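Local coordinates for protein chitooligosaccharide oxidase (Gibberella zeae, PDB 6Y0R) that oxidises the C1 hydroxyl of chitooligosaccharides to the lactone with a bicovalently bound FAD, passing the electrons to molecular oxygen to give hydrogen peroxide, at residues Y168-D180 with D377-P389. Residues are numbered along the deposited sequence; the frame is centred on the assembly and turned at random.
With FAD (flavin-adenine dinucleotide), chain B.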
loop_
_atom_site.group_PDB
_atom_site.type_symbol
_atom_site.label_atom_id
_atom_site.label_comp_id
_atom_site.label_asym_id
_atom_site.label_seq_id
_atom_site.Cartn_x
_atom_site.Cartn_y
_atom_site.Cartn_z
ATOM N N TYR A 168 3.735 -3.023 2.460
ATOM C CA TYR A 168 4.390 -4.334 2.281
ATOM C C TYR A 168 5.605 -4.152 1.374
ATOM O O TYR A 168 5.462 -3.657 0.249
ATOM C CB TYR A 168 3.415 -5.343 1.689
ATOM C CG TYR A 168 4.058 -6.666 1.397
ATOM C CD1 TYR A 168 4.167 -7.657 2.366
ATOM C CD2 TYR A 168 4.527 -6.929 0.120
ATOM C CE1 TYR A 168 4.797 -8.872 2.063
ATOM C CE2 TYR A 168 5.153 -8.130 -0.184
ATOM C CZ TYR A 168 5.282 -9.105 0.788
ATOM O OH TYR A 168 5.885 -10.288 0.372
ATOM N N GLY A 169 6.785 -4.592 1.811
ATOM C CA GLY A 169 7.963 -4.545 0.925
ATOM C C GLY A 169 8.935 -5.673 1.183
ATOM O O GLY A 169 8.550 -6.689 1.788
ATOM N N MET A 170 10.159 -5.460 0.729
ATOM C CA MET A 170 11.153 -6.545 0.597
ATOM C C MET A 170 11.762 -6.986 1.934
ATOM O O MET A 170 12.575 -7.910 1.875
ATOM C CB MET A 170 12.264 -6.061 -0.345
ATOM C CG MET A 170 11.727 -5.844 -1.746
ATOM S SD MET A 170 11.318 -7.458 -2.408
ATOM C CE MET A 170 10.142 -6.978 -3.676
ATOM N N VAL A 171 11.459 -6.351 3.066
ATOM C CA VAL A 171 11.854 -6.922 4.376
ATOM C C VAL A 171 10.637 -7.132 5.265
ATOM O O VAL A 171 10.821 -7.158 6.501
ATOM C CB VAL A 171 12.944 -6.089 5.071
ATOM C CG1 VAL A 171 14.237 -6.155 4.256
ATOM C CG2 VAL A 171 12.529 -4.666 5.376
ATOM N N ALA A 172 9.435 -7.252 4.697
ATOM C CA ALA A 172 8.198 -7.388 5.497
ATOM C C ALA A 172 8.286 -8.601 6.437
ATOM O O ALA A 172 7.789 -8.525 7.563
ATOM C CB ALA A 172 7.012 -7.510 4.559
ATOM N N ARG A 173 8.785 -9.727 5.971
ATOM C CA ARG A 173 8.688 -10.949 6.798
ATOM C C ARG A 173 9.643 -10.797 7.975
ATOM O O ARG A 173 9.381 -11.433 9.000
ATOM C CB ARG A 173 8.947 -12.212 6.003
ATOM C CG ARG A 173 7.875 -12.444 4.946
ATOM C CD ARG A 173 7.985 -13.762 4.227
ATOM N NE ARG A 173 7.653 -14.915 5.066
ATOM C CZ ARG A 173 8.516 -15.714 5.656
ATOM N NH1 ARG A 173 9.815 -15.487 5.573
ATOM N NH2 ARG A 173 8.055 -16.744 6.339
ATOM N N LYS A 174 10.666 -9.952 7.882
ATOM C CA LYS A 174 11.555 -9.748 9.067
ATOM C C LYS A 174 11.041 -8.636 9.976
ATOM O O LYS A 174 11.132 -8.777 11.220
ATOM C CB LYS A 174 12.970 -9.441 8.609
ATOM C CG LYS A 174 13.974 -9.274 9.734
ATOM C CD LYS A 174 14.252 -10.583 10.465
ATOM C CE LYS A 174 15.179 -10.355 11.643
ATOM N NZ LYS A 174 15.617 -11.650 12.188
ATOM N N HIS A 175 10.540 -7.541 9.419
ATOM C CA HIS A 175 10.285 -6.305 10.202
ATOM C C HIS A 175 8.801 -5.913 10.204
ATOM O O HIS A 175 8.438 -5.029 10.963
ATOM C CB HIS A 175 11.160 -5.157 9.718
ATOM C CG HIS A 175 12.609 -5.360 10.012
ATOM N ND1 HIS A 175 13.104 -5.365 11.311
ATOM C CD2 HIS A 175 13.653 -5.610 9.196
ATOM C CE1 HIS A 175 14.430 -5.585 11.249
ATOM N NE2 HIS A 175 14.784 -5.769 9.971
ATOM N N GLY A 176 7.973 -6.598 9.431
ATOM C CA GLY A 176 6.525 -6.365 9.413
ATOM C C GLY A 176 6.099 -5.419 8.321
ATOM O O GLY A 176 6.944 -4.976 7.513
ATOM N N LEU A 177 4.837 -5.016 8.392
ATOM C CA LEU A 177 4.312 -3.934 7.554
ATOM C C LEU A 177 4.843 -2.622 8.085
ATOM O O LEU A 177 5.324 -2.555 9.240
ATOM C CB LEU A 177 2.778 -3.917 7.596
ATOM C CG LEU A 177 2.098 -5.216 7.195
ATOM C CD1 LEU A 177 0.618 -5.213 7.597
ATOM C CD2 LEU A 177 2.281 -5.477 5.721
ATOM N N THR A 178 4.770 -1.576 7.291
ATOM C CA THR A 178 5.254 -0.261 7.738
ATOM C C THR A 178 4.579 0.049 9.077
ATOM O O THR A 178 5.225 0.554 10.018
ATOM C CB THR A 178 5.034 0.844 6.706
ATOM O OG1 THR A 178 5.412 0.397 5.433
ATOM C CG2 THR A 178 5.829 2.086 7.011
ATOM N N LEU A 179 3.287 -0.221 9.190
ATOM C CA LEU A 179 2.553 0.189 10.412
ATOM C C LEU A 179 2.944 -0.637 11.637
ATOM O O LEU A 179 2.626 -0.192 12.758
ATOM C CB LEU A 179 1.042 0.152 10.169
ATOM C CG LEU A 179 0.435 -1.160 9.693
ATOM C CD1 LEU A 179 0.375 -2.190 10.811
ATOM C CD2 LEU A 179 -0.967 -0.891 9.156
ATOM N N ASP A 180 3.658 -1.750 11.465
ATOM C CA ASP A 180 4.102 -2.604 12.607
ATOM C C ASP A 180 5.203 -1.885 13.377
ATOM O O ASP A 180 5.423 -2.284 14.549
ATOM C CB ASP A 180 4.425 -4.026 12.179
ATOM C CG ASP A 180 3.164 -4.810 11.770
ATOM O OD1 ASP A 180 2.150 -4.719 12.521
ATOM O OD2 ASP A 180 3.203 -5.542 10.740
ATOM N N ASP A 377 2.713 -12.831 -3.402
ATOM C CA ASP A 377 3.692 -12.514 -2.344
ATOM C C ASP A 377 3.475 -13.495 -1.193
ATOM O O ASP A 377 2.333 -13.677 -0.796
ATOM C CB ASP A 377 3.521 -11.082 -1.852
ATOM C CG ASP A 377 3.468 -9.983 -2.912
ATOM O OD1 ASP A 377 4.011 -10.183 -3.988
ATOM O OD2 ASP A 377 2.809 -8.930 -2.640
ATOM N N ILE A 378 4.550 -14.021 -0.598
ATOM C CA ILE A 378 4.413 -14.781 0.677
ATOM C C ILE A 378 4.437 -13.755 1.803
ATOM O O ILE A 378 5.497 -13.092 2.001
ATOM C CB ILE A 378 5.534 -15.844 0.822
ATOM C CG1 ILE A 378 5.505 -16.812 -0.353
ATOM C CG2 ILE A 378 5.338 -16.539 2.156
ATOM C CD1 ILE A 378 6.840 -17.437 -0.693
ATOM N N THR A 379 3.297 -13.457 2.426
ATOM C CA THR A 379 3.244 -12.532 3.579
ATOM C C THR A 379 3.415 -13.303 4.892
ATOM O O THR A 379 3.829 -12.673 5.850
ATOM C CB THR A 379 1.921 -11.758 3.640
ATOM O OG1 THR A 379 0.828 -12.654 3.833
ATOM C CG2 THR A 379 1.691 -10.971 2.376
ATOM N N GLY A 380 3.015 -14.569 4.943
ATOM C CA GLY A 380 2.948 -15.321 6.217
ATOM C C GLY A 380 4.058 -16.347 6.384
ATOM O O GLY A 380 5.178 -16.199 5.828
ATOM N N GLY A 381 3.721 -17.382 7.157
ATOM C CA GLY A 381 4.631 -18.470 7.510
ATOM C C GLY A 381 5.028 -18.345 8.974
ATOM O O GLY A 381 4.843 -17.279 9.577
ATOM N N THR A 382 5.554 -19.435 9.497
ATOM C CA THR A 382 5.909 -19.556 10.923
ATOM C C THR A 382 6.664 -18.324 11.426
ATOM O O THR A 382 6.302 -17.816 12.521
ATOM C CB THR A 382 6.761 -20.807 11.104
ATOM O OG1 THR A 382 6.044 -21.922 10.584
ATOM C CG2 THR A 382 7.087 -21.021 12.573
ATOM N N TYR A 383 7.692 -17.873 10.703
ATOM C CA TYR A 383 8.623 -16.824 11.179
ATOM C C TYR A 383 8.266 -15.421 10.689
ATOM O O TYR A 383 8.965 -14.487 11.063
ATOM C CB TYR A 383 10.064 -17.198 10.837
ATOM C CG TYR A 383 10.472 -18.480 11.502
ATOM C CD1 TYR A 383 10.622 -18.553 12.872
ATOM C CD2 TYR A 383 10.642 -19.622 10.774
ATOM C CE1 TYR A 383 10.953 -19.748 13.482
ATOM C CE2 TYR A 383 11.014 -20.823 11.355
ATOM C CZ TYR A 383 11.128 -20.887 12.732
ATOM O OH TYR A 383 11.466 -22.094 13.342
ATOM N N SER A 384 7.169 -15.233 9.950
ATOM C CA SER A 384 6.840 -13.900 9.395
ATOM C C SER A 384 6.382 -12.901 10.462
ATOM O O SER A 384 5.458 -13.167 11.254
ATOM C CB SER A 384 5.774 -14.026 8.347
ATOM O OG SER A 384 5.368 -12.723 7.991
ATOM N N ALA A 385 6.949 -11.710 10.444
ATOM C CA ALA A 385 6.531 -10.569 11.289
ATOM C C ALA A 385 5.165 -10.050 10.864
ATOM O O ALA A 385 4.450 -9.472 11.734
ATOM C CB ALA A 385 7.569 -9.503 11.199
ATOM N N VAL A 386 4.803 -10.211 9.584
ATOM C CA VAL A 386 3.466 -9.714 9.121
ATOM C C VAL A 386 2.383 -10.536 9.810
ATOM O O VAL A 386 1.330 -9.969 10.172
ATOM C CB VAL A 386 3.361 -9.733 7.586
ATOM C CG1 VAL A 386 1.937 -9.375 7.143
ATOM C CG2 VAL A 386 4.367 -8.769 6.993
ATOM N N SER A 387 2.582 -11.840 9.936
ATOM C CA SER A 387 1.521 -12.745 10.447
ATOM C C SER A 387 1.767 -13.038 11.925
ATOM O O SER A 387 1.073 -13.951 12.460
ATOM C CB SER A 387 1.364 -13.974 9.589
ATOM O OG SER A 387 2.608 -14.584 9.320
ATOM N N LYS A 388 2.551 -12.214 12.605
ATOM C CA LYS A 388 2.774 -12.405 14.069
ATOM C C LYS A 388 1.632 -11.788 14.877
ATOM O O LYS A 388 1.012 -12.469 15.716
ATOM C CB LYS A 388 4.140 -11.888 14.501
ATOM C CG LYS A 388 4.392 -12.075 15.980
ATOM C CD LYS A 388 5.814 -11.735 16.342
ATOM C CE LYS A 388 6.005 -11.530 17.840
ATOM N NZ LYS A 388 5.410 -10.272 18.336
ATOM N N PRO A 389 1.241 -10.515 14.668
ATOM C CA PRO A 389 0.080 -9.960 15.364
ATOM C C PRO A 389 -1.176 -10.782 15.075
ATOM O O PRO A 389 -1.304 -11.310 14.008
ATOM C CB PRO A 389 -0.041 -8.515 14.854
ATOM C CG PRO A 389 1.333 -8.207 14.310
ATOM C CD PRO A 389 1.812 -9.519 13.744
HETATM P PA FAD B . -2.797 8.836 -1.567
HETATM O O1A FAD B . -3.575 8.656 -2.806
HETATM O O2A FAD B . -2.264 10.166 -1.212
HETATM O O5B FAD B . -3.624 8.311 -0.311
HETATM C C5B FAD B . -4.055 6.954 -0.197
HETATM C C4B FAD B . -5.189 6.870 0.808
HETATM O O4B FAD B . -4.703 7.261 2.118
HETATM C C3B FAD B . -6.411 7.781 0.575
HETATM O O3B FAD B . -7.589 7.215 1.165
HETATM C C2B FAD B . -6.022 9.043 1.332
HETATM O O2B FAD B . -7.117 9.902 1.660
HETATM C C1B FAD B . -5.355 8.451 2.544
HETATM N N9A FAD B . -4.369 9.312 3.178
HETATM C C8A FAD B . -3.165 9.690 2.644
HETATM N N7A FAD B . -2.478 10.485 3.455
HETATM C C5A FAD B . -3.294 10.632 4.571
HETATM C C6A FAD B . -3.138 11.355 5.769
HETATM N N6A FAD B . -2.027 12.048 6.031
HETATM N N1A FAD B . -4.151 11.329 6.680
HETATM C C2A FAD B . -5.256 10.629 6.354
HETATM N N3A FAD B . -5.503 9.890 5.268
HETATM C C4A FAD B . -4.476 9.933 4.398
HETATM N N1 FAD B . 2.021 -0.796 -1.770
HETATM C C2 FAD B . 2.709 -1.671 -1.022
HETATM O O2 FAD B . 2.229 -2.100 0.090
HETATM N N3 FAD B . 3.947 -2.079 -1.429
HETATM C C4 FAD B . 4.550 -1.646 -2.599
HETATM O O4 FAD B . 5.686 -2.045 -2.907
HETATM C C4X FAD B . 3.850 -0.714 -3.402
HETATM N N5 FAD B . 4.427 -0.232 -4.505
HETATM C C5X FAD B . 3.773 0.772 -5.185
HETATM C C6 FAD B . 4.395 1.358 -6.320
HETATM C C7 FAD B . 3.760 2.354 -7.043
HETATM C C7M FAD B . 4.416 2.956 -8.270
HETATM C C8 FAD B . 2.466 2.852 -6.598
HETATM C C8M FAD B . 1.760 4.020 -7.258
HETATM C C9 FAD B . 1.848 2.226 -5.495
HETATM C C9A FAD B . 2.478 1.193 -4.789
HETATM N N10 FAD B . 1.866 0.612 -3.664
HETATM C C10 FAD B . 2.549 -0.344 -2.904
HETATM C "C1'" FAD B . 0.518 0.996 -3.234
HETATM C "C2'" FAD B . 0.566 2.103 -2.179
HETATM O "O2'" FAD B . 0.940 1.573 -0.906
HETATM C "C3'" FAD B . -0.804 2.726 -2.102
HETATM O "O3'" FAD B . -1.074 3.260 -3.419
HETATM C "C4'" FAD B . -0.832 3.813 -1.025
HETATM O "O4'" FAD B . -2.153 3.988 -0.484
HETATM C "C5'" FAD B . -0.336 5.104 -1.613
HETATM O "O5'" FAD B . -0.158 6.102 -0.590
HETATM P P FAD B . -0.102 7.616 -1.054
HETATM O O1P FAD B . 0.101 8.465 0.146
HETATM O O2P FAD B . 0.822 7.812 -2.199
HETATM O O3P FAD B . -1.581 7.786 -1.694
HETATM O O HOH W 1 8.367 -19.132 8.117
#
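Tyr168 and Arg173 of the FAD-binding domain of this PCMH-type flavoprotein reach the end of strand 371-378, in the seven-stranded antiparallel sheet, and the loop after it through their torsions: CG of Tyr168 lies anti to the backbone N (chi1 176°), which carries the ring toward the strand end, and the Arg173 chain bends at chi3 (70°), turning the guanidinium to the loop backbone. The tyrosine joins cofactor and sheet. Its main-chain N donates to O2 of FAD and its carbonyl O accepts from N3 of FAD, while Tyr168 OH donates a long bond of 3.3 Å to Ile378 O from above the carbonyl plane. The carboxylate of Asp377 slides past the ring with its plane almost parallel, OD2 lying 3.5 Å from Tyr168 CE2, and Thr379 CG2 touches the ring obliquely at CE1. Arg173 grips Gly380 O side-on: NE, 2.9 Å from Gly380 O, and NH2 both donate to this one atom, which lies in the guanidinium plane. NH1 bonds to Pro262 O and Ile265 O; with Gly380 O, these main-chain carbonyls hold the guanidinium's rotation. Water 1 bridges NH2 to Tyr383 N. Over one guanidinium face sits Ser384 CA. The hydroxyl of Ser384 donates to Thr379 O, closing the loop around the type I turn from Gly381 to Ser384. Within helix 172-175, Arg173 O accepts from Ala385 N at 2.8 Å in a nearly straight bond. Further along, Val386 CG2 packs on Ala172 CB and Leu177 CD2. OD2 of Asp180 accepts from Leu177 N at 2.9 Å, on the anti side and 23° out of the carboxylate plane, while OD1, salt-bridged to Arg399, lies 4.0 Å from Pro389 CG.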